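Local coordinates for putative uncharacterized protein TB39.8 (Mycobacterium tuberculosis, PDB 3PO8), which regulates cell growth and peptidoglycan synthesis by binding MviN, its C-terminal FHA domain recognising phosphorylated MviN and the kinase PknB, at residues L37-R50 against E76-S90. Numbering follows the deposited sequence.
Sequences LPDTGVSRRHLEIR and EWQLADGDVIRLGHS. With PO4 (phosphate ion), chain B.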
loop_
_atom_site.group_PDB
_atom_site.type_symbol
_atom_site.label_atom_id
_atom_site.label_comp_id
_atom_site.label_asym_id
_atom_site.label_seq_id
_atom_site.Cartn_x
_atom_site.Cartn_y
_atom_site.Cartn_z
ATOM N N LEU A 37 -5.906 -4.542 6.949
ATOM C CA LEU A 37 -4.838 -4.816 7.930
ATOM C C LEU A 37 -5.393 -4.848 9.358
ATOM O O LEU A 37 -6.063 -3.909 9.778
ATOM C CB LEU A 37 -3.726 -3.765 7.854
ATOM C CG LEU A 37 -3.073 -3.530 6.501
ATOM C CD1 LEU A 37 -1.837 -2.645 6.593
ATOM C CD2 LEU A 37 -2.728 -4.800 5.809
ATOM N N PRO A 38 -5.046 -5.898 10.121
ATOM C CA PRO A 38 -5.476 -6.067 11.495
ATOM C C PRO A 38 -4.531 -5.324 12.448
ATOM O O PRO A 38 -3.713 -5.925 13.140
ATOM C CB PRO A 38 -5.395 -7.568 11.677
ATOM C CG PRO A 38 -4.260 -7.946 10.878
ATOM C CD PRO A 38 -4.373 -7.117 9.652
ATOM N N ASP A 39 -4.624 -4.009 12.404
ATOM C CA ASP A 39 -3.671 -3.115 13.068
ATOM C C ASP A 39 -4.453 -1.909 13.520
ATOM O O ASP A 39 -4.988 -1.170 12.705
ATOM C CB ASP A 39 -2.577 -2.752 12.051
ATOM C CG ASP A 39 -1.468 -1.898 12.631
ATOM O OD1 ASP A 39 -1.678 -1.196 13.634
ATOM O OD2 ASP A 39 -0.360 -1.925 12.071
ATOM N N THR A 40 -4.534 -1.706 14.837
ATOM C CA THR A 40 -5.344 -0.622 15.372
ATOM C C THR A 40 -4.722 0.748 15.127
ATOM O O THR A 40 -5.385 1.769 15.291
ATOM C CB THR A 40 -5.615 -0.792 16.876
ATOM O OG1 THR A 40 -4.370 -0.915 17.574
ATOM C CG2 THR A 40 -6.484 -2.024 17.098
ATOM N N GLY A 41 -3.461 0.759 14.708
ATOM C CA GLY A 41 -2.803 2.014 14.368
ATOM C C GLY A 41 -3.073 2.456 12.940
ATOM O O GLY A 41 -2.689 3.556 12.562
ATOM N N VAL A 42 -3.743 1.605 12.156
ATOM C CA VAL A 42 -4.070 1.847 10.762
ATOM C C VAL A 42 -5.511 2.341 10.702
ATOM O O VAL A 42 -6.405 1.743 11.307
ATOM C CB VAL A 42 -3.907 0.547 9.952
ATOM C CG1 VAL A 42 -4.438 0.699 8.506
ATOM C CG2 VAL A 42 -2.461 0.150 9.987
ATOM N N SER A 43 -5.743 3.411 9.968
ATOM C CA SER A 43 -7.079 4.002 9.857
ATOM C C SER A 43 -7.996 3.082 9.050
ATOM O O SER A 43 -7.531 2.205 8.328
ATOM C CB SER A 43 -7.017 5.395 9.240
ATOM O OG SER A 43 -6.406 6.280 10.142
ATOM N N ARG A 44 -9.304 3.271 9.190
ATOM C CA ARG A 44 -10.275 2.432 8.477
ATOM C C ARG A 44 -9.993 2.487 6.965
ATOM O O ARG A 44 -9.959 1.468 6.287
ATOM C CB ARG A 44 -11.702 2.855 8.812
ATOM C CG ARG A 44 -12.123 2.377 10.172
ATOM C CD ARG A 44 -13.371 3.089 10.618
ATOM N NE ARG A 44 -13.044 4.369 11.247
ATOM C CZ ARG A 44 -13.927 5.335 11.499
ATOM N NH1 ARG A 44 -15.210 5.187 11.174
ATOM N NH2 ARG A 44 -13.527 6.461 12.083
ATOM N N ARG A 45 -9.808 3.693 6.449
ATOM C CA ARG A 45 -9.330 3.902 5.070
ATOM C C ARG A 45 -8.070 4.740 5.202
ATOM O O ARG A 45 -8.132 5.936 5.473
ATOM C CB ARG A 45 -10.383 4.631 4.246
ATOM C CG ARG A 45 -11.683 3.860 4.166
ATOM C CD ARG A 45 -12.738 4.626 3.354
ATOM N NE ARG A 45 -12.565 4.366 1.931
ATOM C CZ ARG A 45 -13.274 4.923 0.950
ATOM N NH1 ARG A 45 -14.234 5.810 1.208
ATOM N NH2 ARG A 45 -13.018 4.587 -0.306
ATOM N N HIS A 46 -6.915 4.096 5.091
ATOM C CA HIS A 46 -5.665 4.719 5.489
ATOM C C HIS A 46 -4.901 5.341 4.344
ATOM O O HIS A 46 -4.418 6.475 4.448
ATOM C CB HIS A 46 -4.792 3.710 6.215
ATOM C CG HIS A 46 -3.618 4.312 6.919
ATOM N ND1 HIS A 46 -3.545 4.378 8.291
ATOM C CD2 HIS A 46 -2.450 4.808 6.451
ATOM C CE1 HIS A 46 -2.395 4.925 8.638
ATOM N NE2 HIS A 46 -1.709 5.199 7.539
ATOM N N LEU A 47 -4.733 4.583 3.267
ATOM C CA LEU A 47 -4.105 5.103 2.089
ATOM C C LEU A 47 -4.740 4.466 0.888
ATOM O O LEU A 47 -5.387 3.431 0.998
ATOM C CB LEU A 47 -2.581 4.913 2.108
ATOM C CG LEU A 47 -2.070 3.479 2.127
ATOM C CD1 LEU A 47 -1.964 2.900 0.708
ATOM C CD2 LEU A 47 -0.688 3.370 2.782
ATOM N N GLU A 48 -4.569 5.116 -0.263
ATOM C CA GLU A 48 -4.967 4.563 -1.530
ATOM C C GLU A 48 -3.768 4.430 -2.417
ATOM O O GLU A 48 -2.862 5.237 -2.354
ATOM C CB GLU A 48 -6.034 5.441 -2.183
ATOM C CG GLU A 48 -5.590 6.667 -2.886
ATOM C CD GLU A 48 -6.660 7.251 -3.841
ATOM O OE1 GLU A 48 -7.570 6.518 -4.344
ATOM O OE2 GLU A 48 -6.550 8.464 -4.086
ATOM N N ILE A 49 -3.755 3.395 -3.237
ATOM C CA ILE A 49 -2.776 3.274 -4.303
ATOM C C ILE A 49 -3.561 3.235 -5.595
ATOM O O ILE A 49 -4.414 2.368 -5.782
ATOM C CB ILE A 49 -1.867 2.062 -4.186
ATOM C CG1 ILE A 49 -1.055 2.148 -2.890
ATOM C CG2 ILE A 49 -0.912 2.018 -5.368
ATOM C CD1 ILE A 49 -0.293 0.901 -2.467
ATOM N N ARG A 50 -3.275 4.193 -6.466
ATOM C CA ARG A 50 -3.913 4.320 -7.764
ATOM C C ARG A 50 -3.022 3.707 -8.820
ATOM O O ARG A 50 -1.877 4.092 -8.926
ATOM C CB ARG A 50 -4.185 5.784 -8.040
ATOM C CG ARG A 50 -5.143 6.356 -6.984
ATOM C CD ARG A 50 -5.711 7.723 -7.323
ATOM N NE ARG A 50 -4.680 8.691 -7.640
ATOM C CZ ARG A 50 -4.157 9.575 -6.790
ATOM N NH1 ARG A 50 -4.536 9.629 -5.529
ATOM N NH2 ARG A 50 -3.221 10.407 -7.216
ATOM N N GLU A 76 1.282 12.316 -1.127
ATOM C CA GLU A 76 1.368 11.448 -2.303
ATOM C C GLU A 76 2.791 11.047 -2.655
ATOM O O GLU A 76 3.745 11.753 -2.395
ATOM C CB GLU A 76 0.664 12.047 -3.515
ATOM C CG GLU A 76 -0.793 12.338 -3.245
ATOM C CD GLU A 76 -1.728 12.207 -4.450
ATOM O OE1 GLU A 76 -1.269 11.898 -5.578
ATOM O OE2 GLU A 76 -2.951 12.413 -4.243
ATOM N N TRP A 77 2.938 9.882 -3.249
ATOM C CA TRP A 77 4.246 9.294 -3.537
ATOM C C TRP A 77 4.138 8.390 -4.735
ATOM O O TRP A 77 3.188 7.629 -4.823
ATOM C CB TRP A 77 4.706 8.502 -2.324
ATOM C CG TRP A 77 6.017 7.815 -2.460
ATOM C CD1 TRP A 77 6.254 6.629 -3.067
ATOM C CD2 TRP A 77 7.280 8.283 -1.990
ATOM N NE1 TRP A 77 7.585 6.312 -2.997
ATOM C CE2 TRP A 77 8.243 7.319 -2.348
ATOM C CE3 TRP A 77 7.694 9.424 -1.300
ATOM C CZ2 TRP A 77 9.581 7.451 -2.007
ATOM C CZ3 TRP A 77 9.024 9.552 -0.982
ATOM C CH2 TRP A 77 9.947 8.572 -1.339
ATOM N N GLN A 78 5.070 8.471 -5.672
ATOM C CA GLN A 78 5.085 7.544 -6.784
ATOM C C GLN A 78 5.941 6.357 -6.415
ATOM O O GLN A 78 7.126 6.528 -6.153
ATOM C CB GLN A 78 5.603 8.213 -8.039
ATOM C CG GLN A 78 5.581 7.280 -9.235
ATOM C CD GLN A 78 5.847 7.945 -10.525
ATOM O OE1 GLN A 78 5.317 9.028 -10.787
ATOM N NE2 GLN A 78 6.625 7.289 -11.383
ATOM N N LEU A 79 5.334 5.176 -6.368
ATOM C CA LEU A 79 6.002 4.000 -5.866
ATOM C C LEU A 79 6.975 3.464 -6.899
ATOM O O LEU A 79 6.745 3.558 -8.111
ATOM C CB LEU A 79 4.978 2.935 -5.476
ATOM C CG LEU A 79 4.145 3.197 -4.238
ATOM C CD1 LEU A 79 2.987 2.277 -4.191
ATOM C CD2 LEU A 79 4.970 3.030 -2.948
ATOM N N ALA A 80 8.047 2.870 -6.396
ATOM C CA ALA A 80 9.033 2.132 -7.188
ATOM C C ALA A 80 9.253 0.769 -6.567
ATOM O O ALA A 80 9.042 0.567 -5.379
ATOM C CB ALA A 80 10.364 2.866 -7.234
ATOM N N ASP A 81 9.758 -0.156 -7.388
ATOM C CA ASP A 81 10.093 -1.485 -6.919
ATOM C C ASP A 81 11.008 -1.380 -5.694
ATOM O O ASP A 81 11.986 -0.606 -5.697
ATOM C CB ASP A 81 10.789 -2.228 -8.056
ATOM C CG ASP A 81 11.120 -3.653 -7.720
ATOM O OD1 ASP A 81 10.235 -4.434 -7.372
ATOM O OD2 ASP A 81 12.303 -4.016 -7.864
ATOM N N GLY A 82 10.653 -2.106 -4.631
ATOM C CA GLY A 82 11.435 -2.153 -3.424
ATOM C C GLY A 82 11.039 -1.169 -2.352
ATOM O O GLY A 82 11.613 -1.202 -1.264
ATOM N N ASP A 83 10.094 -0.289 -2.657
ATOM C CA ASP A 83 9.650 0.663 -1.637
ATOM C C ASP A 83 9.008 -0.061 -0.482
ATOM O O ASP A 83 8.373 -1.103 -0.659
ATOM C CB ASP A 83 8.677 1.686 -2.213
ATOM C CG ASP A 83 9.367 2.771 -3.048
ATOM O OD1 ASP A 83 10.622 2.845 -3.102
ATOM O OD2 ASP A 83 8.629 3.602 -3.642
ATOM N N VAL A 84 9.212 0.479 0.709
ATOM C CA VAL A 84 8.630 -0.085 1.912
ATOM C C VAL A 84 7.695 0.938 2.526
ATOM O O VAL A 84 8.104 2.057 2.907
ATOM C CB VAL A 84 9.696 -0.563 2.911
ATOM C CG1 VAL A 84 9.035 -1.135 4.145
ATOM C CG2 VAL A 84 10.573 -1.634 2.245
ATOM N N ILE A 85 6.416 0.567 2.544
ATOM C CA ILE A 85 5.370 1.431 3.121
ATOM C C ILE A 85 5.179 1.090 4.587
ATOM O O ILE A 85 5.045 -0.072 4.920
ATOM C CB ILE A 85 4.026 1.244 2.390
ATOM C CG1 ILE A 85 4.191 1.465 0.886
ATOM C CG2 ILE A 85 2.979 2.187 3.014
ATOM C CD1 ILE A 85 3.076 0.822 0.114
ATOM N N ARG A 86 5.160 2.083 5.466
ATOM C CA ARG A 86 4.871 1.843 6.871
ATOM C C ARG A 86 3.655 2.605 7.313
ATOM O O ARG A 86 3.488 3.777 6.999
ATOM C CB ARG A 86 6.056 2.188 7.742
ATOM C CG ARG A 86 7.173 1.210 7.546
ATOM C CD ARG A 86 8.416 1.565 8.343
ATOM N NE ARG A 86 9.447 0.551 8.130
ATOM C CZ ARG A 86 10.351 0.542 7.147
ATOM N NH1 ARG A 86 10.423 1.524 6.254
ATOM N NH2 ARG A 86 11.221 -0.475 7.066
ATOM N N LEU A 87 2.789 1.894 8.002
ATOM C CA LEU A 87 1.549 2.454 8.496
ATOM C C LEU A 87 1.181 1.677 9.717
ATOM O O LEU A 87 1.299 0.454 9.745
ATOM C CB LEU A 87 0.447 2.361 7.437
ATOM C CG LEU A 87 -0.071 1.008 6.962
ATOM C CD1 LEU A 87 -1.334 1.216 6.117
ATOM C CD2 LEU A 87 0.957 0.201 6.162
ATOM N N GLY A 88 0.737 2.373 10.745
ATOM C CA GLY A 88 0.547 1.742 12.030
ATOM C C GLY A 88 1.795 1.008 12.466
ATOM O O GLY A 88 2.885 1.574 12.496
ATOM N N HIS A 89 1.618 -0.266 12.798
ATOM C CA HIS A 89 2.681 -1.152 13.194
ATOM C C HIS A 89 3.064 -2.071 12.042
ATOM O O HIS A 89 3.819 -3.033 12.222
ATOM C CB HIS A 89 2.210 -1.996 14.396
ATOM C CG HIS A 89 1.542 -1.197 15.479
ATOM N ND1 HIS A 89 2.231 -0.678 16.553
ATOM C CD2 HIS A 89 0.252 -0.819 15.646
ATOM C CE1 HIS A 89 1.393 -0.022 17.338
ATOM N NE2 HIS A 89 0.186 -0.092 16.807
ATOM N N SER A 90 2.558 -1.769 10.847
ATOM C CA SER A 90 2.682 -2.648 9.706
ATOM C C SER A 90 3.711 -2.142 8.694
ATOM O O SER A 90 3.947 -0.930 8.568
ATOM C CB SER A 90 1.333 -2.777 8.995
ATOM O OG SER A 90 0.340 -3.352 9.824
HETATM P P PO4 B . -9.570 6.487 11.659
HETATM O O1 PO4 B . -9.861 7.558 10.630
HETATM O O2 PO4 B . -10.423 6.820 12.876
HETATM O O3 PO4 B . -10.022 5.179 11.065
HETATM O O4 PO4 B . -8.123 6.515 12.070
HETATM O O HOH W 1 -2.426 1.224 17.998
#
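D39 OD2 takes two bonds from the turn L87-S90: H89 N donates to its syn lone pair at 2.7 Å, and S90 OG to its anti lone pair at 2.8 Å. The carboxylate reaches this turn because CG stands anti to the backbone N (chi1 -176°). Beside it the backbones nearly touch, with G41 CA 4.1 Å from G88 CA, both residues lacking a side chain. Further in, L87 fills the middle of the contact. Its CB lies over one face of the H46 ring, 4.0 Å from the centroid, in a CH-pi contact, while its CG meets V42 CG2 and its CD1 meets L37 CD1 at 3.9 Å. Packing then runs along the core: L47 CD2 rests on I85 CG2, and I49 CD1 on L79 CD1 at 4.0 Å. At the far end R50 NH2 forms a salt bridge with E76 OE1 (3.0 Å), the guanidinium and carboxylate planes turned 53° apart; R50 NH1 also pairs with E48 OE2, so the arginine joins two acids.

In the second shell, S43 N donates in the H46 ring plane to ND1, and G66 O accepts from NE2, which fixes the ring's rotation under L87. The same loop presents S43 OG and the N, NE and NH2 of R44 to a phosphate ion, with T64 OG1 as a further hydrogen-bonding partner of the phosphate. Two facing beta sheets closed on a hydrophobic core, with an anion held by loops at one end, are characteristic of the FHA beta sandwich; the phosphate probably marks where the phosphothreonine binds.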